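Local atomic coordinates of glucose-6-phosphate isomerase (Thermus thermophilus, PDB entry 1ZZG), a protein that probably catalyses the reversible interconversion of glucose 6-phosphate and fructose 6-phosphate, a step shared by glycolysis and gluconeogenesis. Residues A[65-77]-A[113-125]. Numbering follows the deposited sequence.
Sequences WVEDFVLIGIGGS and LDPRKTLVNAVSK
The Trp65 indole turns its six-membered edge to the neighbouring strand: its CZ3 lies 3.5 Å from Thr118 O, near the ring plane, while Val66 CG2 sits on one face, toward the rim. Val66 CG2 also presses on Leu119 CB (3.5 Å). Phe69, its CG anti to the backbone N (chi1 -170°), lies alongside Leu119 and brings CZ to 3.5 Å from Asn121 CB; ring and amide planes stand at 83°. The amide is tolerated among apolar side chains because its ND2 is hydrogen-bonded to Val156 O and Thr158 OG1 on the next strand. Leu71 CD2 meets Val123 CG2, and helix 193-201 covers Phe69, Leu119 and Asn121. On the other face, branched Val70, Thr118, Val120 and Ile72 fill the layer, with Ile72 CD1 3.6 Å from Val120 CG1. Leu113 splits its methyls between Val70 CG2 and the carboxylate of Asp68, a buried charge paired with Arg94. At the strand entrance Lys117 O accepts from both Glu67 N and Asp68 N, and the extended Lys117 chain runs beside Glu67 to a salt bridge, NZ to OE2 3.1 Å. From there backbone hydrogen bonds alternate between the strands. Beyond them a water bridges Ile74 N and Val123 O, where Gly73, lacking a side chain, admits Ser77 O, and positive phi suits Gly75. Strands 68-72 and 118-124 are thus parallel neighbours whose axes diverge by 19° inside the five-stranded parallel sheet of an SIS domain. Past their carboxy ends, the side chains of Ser77 and Ser124 lie about 10 and 9 Å from those of Glu267 and Lys406, the predicted active-site residues.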
ATOM      1  N   TRP A  65      -2.101 -14.646 -27.767  1.00 31.93           N
ATOM      2  CA  TRP A  65      -1.513 -13.415 -28.292  1.00 31.67           C
ATOM      3  C   TRP A  65      -1.407 -12.286 -27.265  1.00 31.75           C
ATOM      4  O   TRP A  65      -0.707 -11.300 -27.496  1.00 30.92           O
ATOM      5  CB  TRP A  65      -2.337 -12.911 -29.477  1.00 31.46           C
ATOM      6  CG  TRP A  65      -3.791 -12.776 -29.145  1.00 30.37           C
ATOM      7  CD1 TRP A  65      -4.761 -13.728 -29.298  1.00 29.43           C
ATOM      8  CD2 TRP A  65      -4.429 -11.648 -28.539  1.00 28.98           C
ATOM      9  NE1 TRP A  65      -5.964 -13.262 -28.821  1.00 29.41           N
ATOM     10  CE2 TRP A  65      -5.789 -11.988 -28.348  1.00 29.00           C
ATOM     11  CE3 TRP A  65      -3.983 -10.382 -28.135  1.00 29.76           C
ATOM     12  CZ2 TRP A  65      -6.710 -11.104 -27.770  1.00 27.85           C
ATOM     13  CZ3 TRP A  65      -4.899  -9.503 -27.560  1.00 29.34           C
ATOM     14  CH2 TRP A  65      -6.246  -9.870 -27.383  1.00 26.94           C
ATOM     15  N   VAL A  66      -2.104 -12.419 -26.142  1.00 30.95           N
ATOM     16  CA  VAL A  66      -2.088 -11.380 -25.116  1.00 30.42           C
ATOM     17  C   VAL A  66      -0.750 -11.231 -24.390  1.00 30.19           C
ATOM     18  O   VAL A  66      -0.232 -12.190 -23.817  1.00 31.06           O
ATOM     19  CB  VAL A  66      -3.192 -11.621 -24.054  1.00 29.64           C
ATOM     20  CG1 VAL A  66      -3.069 -10.592 -22.931  1.00 29.82           C
ATOM     21  CG2 VAL A  66      -4.567 -11.530 -24.698  1.00 28.82           C
ATOM     22  N   GLU A  67      -0.204 -10.017 -24.424  1.00 30.36           N
ATOM     23  CA  GLU A  67       1.051  -9.702 -23.747  1.00 30.31           C
ATOM     24  C   GLU A  67       0.771  -8.679 -22.653  1.00 28.94           C
ATOM     25  O   GLU A  67       1.533  -8.547 -21.699  1.00 28.39           O
ATOM     26  CB  GLU A  67       2.077  -9.129 -24.727  1.00 33.43           C
ATOM     27  CG  GLU A  67       2.823 -10.174 -25.545  1.00 39.24           C
ATOM     28  CD  GLU A  67       3.924  -9.566 -26.402  1.00 41.87           C
ATOM     29  OE1 GLU A  67       4.666  -8.698 -25.891  1.00 45.64           O
ATOM     30  OE2 GLU A  67       4.057  -9.962 -27.579  1.00 43.98           O
ATOM     31  N   ASP A  68      -0.325  -7.944 -22.808  1.00 27.62           N
ATOM     32  CA  ASP A  68      -0.718  -6.941 -21.827  1.00 28.18           C
ATOM     33  C   ASP A  68      -2.190  -7.126 -21.478  1.00 28.06           C
ATOM     34  O   ASP A  68      -3.051  -7.168 -22.354  1.00 28.37           O
ATOM     35  CB  ASP A  68      -0.463  -5.534 -22.378  1.00 27.74           C
ATOM     36  CG  ASP A  68       1.023  -5.219 -22.508  1.00 30.25           C
ATOM     37  OD1 ASP A  68       1.626  -4.732 -21.525  1.00 29.53           O
ATOM     38  OD2 ASP A  68       1.595  -5.477 -23.589  1.00 30.54           O
ATOM     39  N   PHE A  69      -2.464  -7.249 -20.184  1.00 27.10           N
ATOM     40  CA  PHE A  69      -3.821  -7.440 -19.681  1.00 25.11           C
ATOM     41  C   PHE A  69      -4.219  -6.189 -18.901  1.00 25.85           C
ATOM     42  O   PHE A  69      -3.667  -5.922 -17.833  1.00 25.61           O
ATOM     43  CB  PHE A  69      -3.841  -8.657 -18.749  1.00 24.86           C
ATOM     44  CG  PHE A  69      -5.216  -9.106 -18.351  1.00 24.87           C
ATOM     45  CD1 PHE A  69      -5.785 -10.234 -18.932  1.00 23.73           C
ATOM     46  CD2 PHE A  69      -5.935  -8.422 -17.374  1.00 24.37           C
ATOM     47  CE1 PHE A  69      -7.052 -10.677 -18.547  1.00 22.77           C
ATOM     48  CE2 PHE A  69      -7.199  -8.854 -16.984  1.00 23.61           C
ATOM     49  CZ  PHE A  69      -7.758  -9.987 -17.572  1.00 22.82           C
ATOM     50  N   VAL A  70      -5.161  -5.417 -19.434  1.00 24.96           N
ATOM     51  CA  VAL A  70      -5.608  -4.199 -18.761  1.00 24.96           C
ATOM     52  C   VAL A  70      -6.915  -4.470 -18.017  1.00 25.79           C
ATOM     53  O   VAL A  70      -7.968  -4.640 -18.634  1.00 25.21           O
ATOM     54  CB  VAL A  70      -5.837  -3.034 -19.771  1.00 25.51           C
ATOM     55  CG1 VAL A  70      -6.411  -1.818 -19.049  1.00 22.14           C
ATOM     56  CG2 VAL A  70      -4.518  -2.673 -20.466  1.00 25.32           C
ATOM     57  N   LEU A  71      -6.846  -4.518 -16.690  1.00 25.63           N
ATOM     58  CA  LEU A  71      -8.045  -4.766 -15.904  1.00 24.08           C
ATOM     59  C   LEU A  71      -8.658  -3.445 -15.463  1.00 23.76           C
ATOM     60  O   LEU A  71      -8.080  -2.724 -14.653  1.00 24.85           O
ATOM     61  CB  LEU A  71      -7.720  -5.628 -14.676  1.00 24.14           C
ATOM     62  CG  LEU A  71      -8.885  -6.362 -13.991  1.00 24.22           C
ATOM     63  CD1 LEU A  71      -8.315  -7.262 -12.891  1.00 25.45           C
ATOM     64  CD2 LEU A  71      -9.900  -5.368 -13.414  1.00 22.59           C
ATOM     65  N   ILE A  72      -9.821  -3.119 -16.013  1.00 23.89           N
ATOM     66  CA  ILE A  72     -10.505  -1.888 -15.641  1.00 22.05           C
ATOM     67  C   ILE A  72     -11.510  -2.273 -14.563  1.00 23.41           C
ATOM     68  O   ILE A  72     -12.559  -2.858 -14.851  1.00 24.04           O
ATOM     69  CB  ILE A  72     -11.248  -1.246 -16.841  1.00 22.13           C
ATOM     70  CG1 ILE A  72     -10.280  -1.055 -18.018  1.00 19.54           C
ATOM     71  CG2 ILE A  72     -11.840   0.097 -16.414  1.00 20.37           C
ATOM     72  CD1 ILE A  72     -10.861  -0.300 -19.222  1.00 21.44           C
ATOM     73  N   GLY A  73     -11.170  -1.966 -13.316  1.00 21.49           N
ATOM     74  CA  GLY A  73     -12.045  -2.313 -12.213  1.00 21.22           C
ATOM     75  C   GLY A  73     -11.536  -1.678 -10.941  1.00 20.83           C
ATOM     76  O   GLY A  73     -10.366  -1.288 -10.852  1.00 21.43           O
ATOM     77  N   ILE A  74     -12.397  -1.597  -9.937  1.00 21.45           N
ATOM     78  CA  ILE A  74     -11.999  -0.954  -8.702  1.00 21.65           C
ATOM     79  C   ILE A  74     -12.569  -1.663  -7.475  1.00 23.46           C
ATOM     80  O   ILE A  74     -13.579  -2.358  -7.561  1.00 22.84           O
ATOM     81  CB  ILE A  74     -12.440   0.527  -8.756  1.00 22.15           C
ATOM     82  CG1 ILE A  74     -11.666   1.358  -7.734  1.00 20.81           C
ATOM     83  CG2 ILE A  74     -13.941   0.637  -8.532  1.00 22.26           C
ATOM     84  CD1 ILE A  74     -11.843   2.848  -7.951  1.00 21.83           C
ATOM     85  N   GLY A  75     -11.905  -1.500  -6.336  1.00 23.87           N
ATOM     86  CA  GLY A  75     -12.372  -2.141  -5.123  1.00 23.23           C
ATOM     87  C   GLY A  75     -12.394  -3.658  -5.225  1.00 24.57           C
ATOM     88  O   GLY A  75     -11.367  -4.290  -5.460  1.00 23.90           O
ATOM     89  N   GLY A  76     -13.574  -4.243  -5.050  1.00 24.18           N
ATOM     90  CA  GLY A  76     -13.697  -5.688  -5.113  1.00 25.41           C
ATOM     91  C   GLY A  76     -13.328  -6.276  -6.462  1.00 27.36           C
ATOM     92  O   GLY A  76     -13.004  -7.456  -6.559  1.00 28.97           O
ATOM     93  N   SER A  77     -13.363  -5.455  -7.505  1.00 25.61           N
ATOM     94  CA  SER A  77     -13.035  -5.927  -8.845  1.00 26.37           C
ATOM     95  C   SER A  77     -11.562  -5.740  -9.199  1.00 25.18           C
ATOM     96  O   SER A  77     -11.146  -6.049 -10.317  1.00 25.30           O
ATOM     97  CB  SER A  77     -13.905  -5.205  -9.873  1.00 25.97           C
ATOM     98  OG  SER A  77     -15.274  -5.487  -9.662  1.00 29.34           O
ATOM     99  N   LEU A 113       1.082   1.065 -24.861  1.00 30.31           N
ATOM    100  CA  LEU A 113       0.618  -0.289 -25.129  1.00 30.75           C
ATOM    101  C   LEU A 113       0.351  -0.520 -26.614  1.00 30.80           C
ATOM    102  O   LEU A 113      -0.087   0.383 -27.322  1.00 32.50           O
ATOM    103  CB  LEU A 113      -0.669  -0.588 -24.349  1.00 31.12           C
ATOM    104  CG  LEU A 113      -0.655  -0.614 -22.815  1.00 30.86           C
ATOM    105  CD1 LEU A 113      -2.064  -0.900 -22.305  1.00 30.64           C
ATOM    106  CD2 LEU A 113       0.311  -1.678 -22.321  1.00 33.07           C
ATOM    107  N   ASP A 114       0.626  -1.733 -27.078  1.00 31.17           N
ATOM    108  CA  ASP A 114       0.363  -2.095 -28.463  1.00 31.66           C
ATOM    109  C   ASP A 114      -1.046  -2.690 -28.457  1.00 32.67           C
ATOM    110  O   ASP A 114      -1.267  -3.758 -27.891  1.00 32.98           O
ATOM    111  CB  ASP A 114       1.351  -3.155 -28.949  1.00 33.13           C
ATOM    112  CG  ASP A 114       1.128  -3.536 -30.406  1.00 35.11           C
ATOM    113  OD1 ASP A 114       0.032  -3.266 -30.940  1.00 33.27           O
ATOM    114  OD2 ASP A 114       2.049  -4.116 -31.017  1.00 35.71           O
ATOM    115  N   PRO A 115      -2.018  -2.003 -29.081  1.00 33.53           N
ATOM    116  CA  PRO A 115      -3.400  -2.496 -29.124  1.00 32.92           C
ATOM    117  C   PRO A 115      -3.509  -3.962 -29.543  1.00 33.52           C
ATOM    118  O   PRO A 115      -4.287  -4.729 -28.976  1.00 31.37           O
ATOM    119  CB  PRO A 115      -4.069  -1.563 -30.130  1.00 33.65           C
ATOM    120  CG  PRO A 115      -3.337  -0.287 -29.935  1.00 34.20           C
ATOM    121  CD  PRO A 115      -1.893  -0.740 -29.830  1.00 32.45           C
ATOM    122  N   ARG A 116      -2.716  -4.349 -30.536  1.00 34.03           N
ATOM    123  CA  ARG A 116      -2.745  -5.716 -31.040  1.00 35.57           C
ATOM    124  C   ARG A 116      -2.354  -6.767 -30.008  1.00 34.62           C
ATOM    125  O   ARG A 116      -2.696  -7.940 -30.154  1.00 33.93           O
ATOM    126  CB  ARG A 116      -1.822  -5.854 -32.250  1.00 38.32           C
ATOM    127  CG  ARG A 116      -2.062  -4.848 -33.363  1.00 44.15           C
ATOM    128  CD  ARG A 116      -1.503  -5.394 -34.663  1.00 48.14           C
ATOM    129  NE  ARG A 116      -2.322  -6.506 -35.145  1.00 52.86           N
ATOM    130  CZ  ARG A 116      -1.859  -7.548 -35.830  1.00 54.91           C
ATOM    131  NH1 ARG A 116      -0.566  -7.641 -36.124  1.00 55.73           N
ATOM    132  NH2 ARG A 116      -2.696  -8.501 -36.227  1.00 56.25           N
ATOM    133  N   LYS A 117      -1.630  -6.347 -28.975  1.00 34.68           N
ATOM    134  CA  LYS A 117      -1.177  -7.262 -27.927  1.00 35.07           C
ATOM    135  C   LYS A 117      -1.886  -7.016 -26.601  1.00 33.87           C
ATOM    136  O   LYS A 117      -1.511  -7.590 -25.576  1.00 33.75           O
ATOM    137  CB  LYS A 117       0.324  -7.089 -27.695  1.00 36.94           C
ATOM    138  CG  LYS A 117       1.217  -7.388 -28.880  1.00 40.79           C
ATOM    139  CD  LYS A 117       2.638  -6.964 -28.540  1.00 44.06           C
ATOM    140  CE  LYS A 117       3.676  -7.631 -29.424  1.00 47.12           C
ATOM    141  NZ  LYS A 117       5.056  -7.322 -28.945  1.00 49.64           N
ATOM    142  N   THR A 118      -2.913  -6.173 -26.624  1.00 30.90           N
ATOM    143  CA  THR A 118      -3.635  -5.824 -25.410  1.00 29.78           C
ATOM    144  C   THR A 118      -5.039  -6.410 -25.286  1.00 30.45           C
ATOM    145  O   THR A 118      -5.828  -6.369 -26.230  1.00 29.12           O
ATOM    146  CB  THR A 118      -3.757  -4.283 -25.280  1.00 31.10           C
ATOM    147  OG1 THR A 118      -2.453  -3.690 -25.332  1.00 29.25           O
ATOM    148  CG2 THR A 118      -4.437  -3.905 -23.972  1.00 29.10           C
ATOM    149  N   LEU A 119      -5.335  -6.969 -24.115  1.00 27.76           N
ATOM    150  CA  LEU A 119      -6.663  -7.499 -23.835  1.00 26.61           C
ATOM    151  C   LEU A 119      -7.220  -6.639 -22.708  1.00 25.70           C
ATOM    152  O   LEU A 119      -6.550  -6.430 -21.693  1.00 23.93           O
ATOM    153  CB  LEU A 119      -6.608  -8.959 -23.374  1.00 26.59           C
ATOM    154  CG  LEU A 119      -7.978  -9.498 -22.941  1.00 24.56           C
ATOM    155  CD1 LEU A 119      -8.949  -9.462 -24.122  1.00 26.47           C
ATOM    156  CD2 LEU A 119      -7.838 -10.912 -22.414  1.00 24.84           C
ATOM    157  N   VAL A 120      -8.430  -6.129 -22.889  1.00 24.82           N
ATOM    158  CA  VAL A 120      -9.054  -5.295 -21.876  1.00 24.41           C
ATOM    159  C   VAL A 120     -10.162  -6.086 -21.184  1.00 24.90           C
ATOM    160  O   VAL A 120     -11.006  -6.695 -21.840  1.00 24.44           O
ATOM    161  CB  VAL A 120      -9.642  -4.014 -22.501  1.00 23.37           C
ATOM    162  CG1 VAL A 120     -10.245  -3.127 -21.419  1.00 23.11           C
ATOM    163  CG2 VAL A 120      -8.548  -3.262 -23.253  1.00 25.68           C
ATOM    164  N   ASN A 121     -10.142  -6.080 -19.856  1.00 24.18           N
ATOM    165  CA  ASN A 121     -11.130  -6.801 -19.061  1.00 24.25           C
ATOM    166  C   ASN A 121     -11.881  -5.817 -18.173  1.00 24.44           C
ATOM    167  O   ASN A 121     -11.323  -5.308 -17.195  1.00 24.98           O
ATOM    168  CB  ASN A 121     -10.418  -7.854 -18.195  1.00 25.34           C
ATOM    169  CG  ASN A 121     -11.371  -8.662 -17.320  1.00 24.27           C
ATOM    170  OD1 ASN A 121     -10.941  -9.275 -16.342  1.00 24.25           O
ATOM    171  ND2 ASN A 121     -12.659  -8.679 -17.672  1.00 21.66           N
ATOM    172  N   ALA A 122     -13.133  -5.531 -18.524  1.00 23.55           N
ATOM    173  CA  ALA A 122     -13.955  -4.616 -17.740  1.00 22.95           C
ATOM    174  C   ALA A 122     -14.657  -5.432 -16.661  1.00 23.76           C
ATOM    175  O   ALA A 122     -15.489  -6.292 -16.962  1.00 23.22           O
ATOM    176  CB  ALA A 122     -14.973  -3.935 -18.625  1.00 24.44           C
ATOM    177  N   VAL A 123     -14.327  -5.147 -15.407  1.00 23.08           N
ATOM    178  CA  VAL A 123     -14.885  -5.880 -14.281  1.00 22.39           C
ATOM    179  C   VAL A 123     -15.707  -5.015 -13.337  1.00 22.20           C
ATOM    180  O   VAL A 123     -15.212  -4.022 -12.798  1.00 21.62           O
ATOM    181  CB  VAL A 123     -13.762  -6.544 -13.456  1.00 23.11           C
ATOM    182  CG1 VAL A 123     -14.365  -7.548 -12.478  1.00 23.06           C
ATOM    183  CG2 VAL A 123     -12.751  -7.217 -14.388  1.00 22.87           C
ATOM    184  N   SER A 124     -16.963  -5.407 -13.135  1.00 21.49           N
ATOM    185  CA  SER A 124     -17.874  -4.695 -12.239  1.00 23.02           C
ATOM    186  C   SER A 124     -19.089  -5.576 -11.957  1.00 25.08           C
ATOM    187  O   SER A 124     -19.745  -6.044 -12.890  1.00 24.35           O
ATOM    188  CB  SER A 124     -18.338  -3.382 -12.874  1.00 22.87           C
ATOM    189  OG  SER A 124     -19.302  -2.744 -12.049  1.00 23.46           O
ATOM    190  N   LYS A 125     -19.392  -5.805 -10.681  1.00 24.16           N
ATOM    191  CA  LYS A 125     -20.538  -6.639 -10.328  1.00 26.59           C
ATOM    192  C   LYS A 125     -21.846  -5.981 -10.764  1.00 26.42           C
ATOM    193  O   LYS A 125     -22.644  -6.593 -11.469  1.00 25.72           O
ATOM    194  CB  LYS A 125     -20.579  -6.907  -8.818  1.00 28.47           C
ATOM    195  CG  LYS A 125     -21.761  -7.777  -8.399  1.00 27.59           C
ATOM    196  CD  LYS A 125     -21.793  -8.018  -6.893  1.00 28.53           C
ATOM    197  CE  LYS A 125     -23.020  -8.830  -6.488  1.00 26.54           C
ATOM    198  NZ  LYS A 125     -22.990 -10.203  -7.064  1.00 24.49           N
TER
HETATM  199  O   HOH W   1       2.172  -3.684 -25.718  1.00 32.83           O
HETATM  200  O   HOH W   2     -15.352  -2.122 -10.930  1.00 21.80           O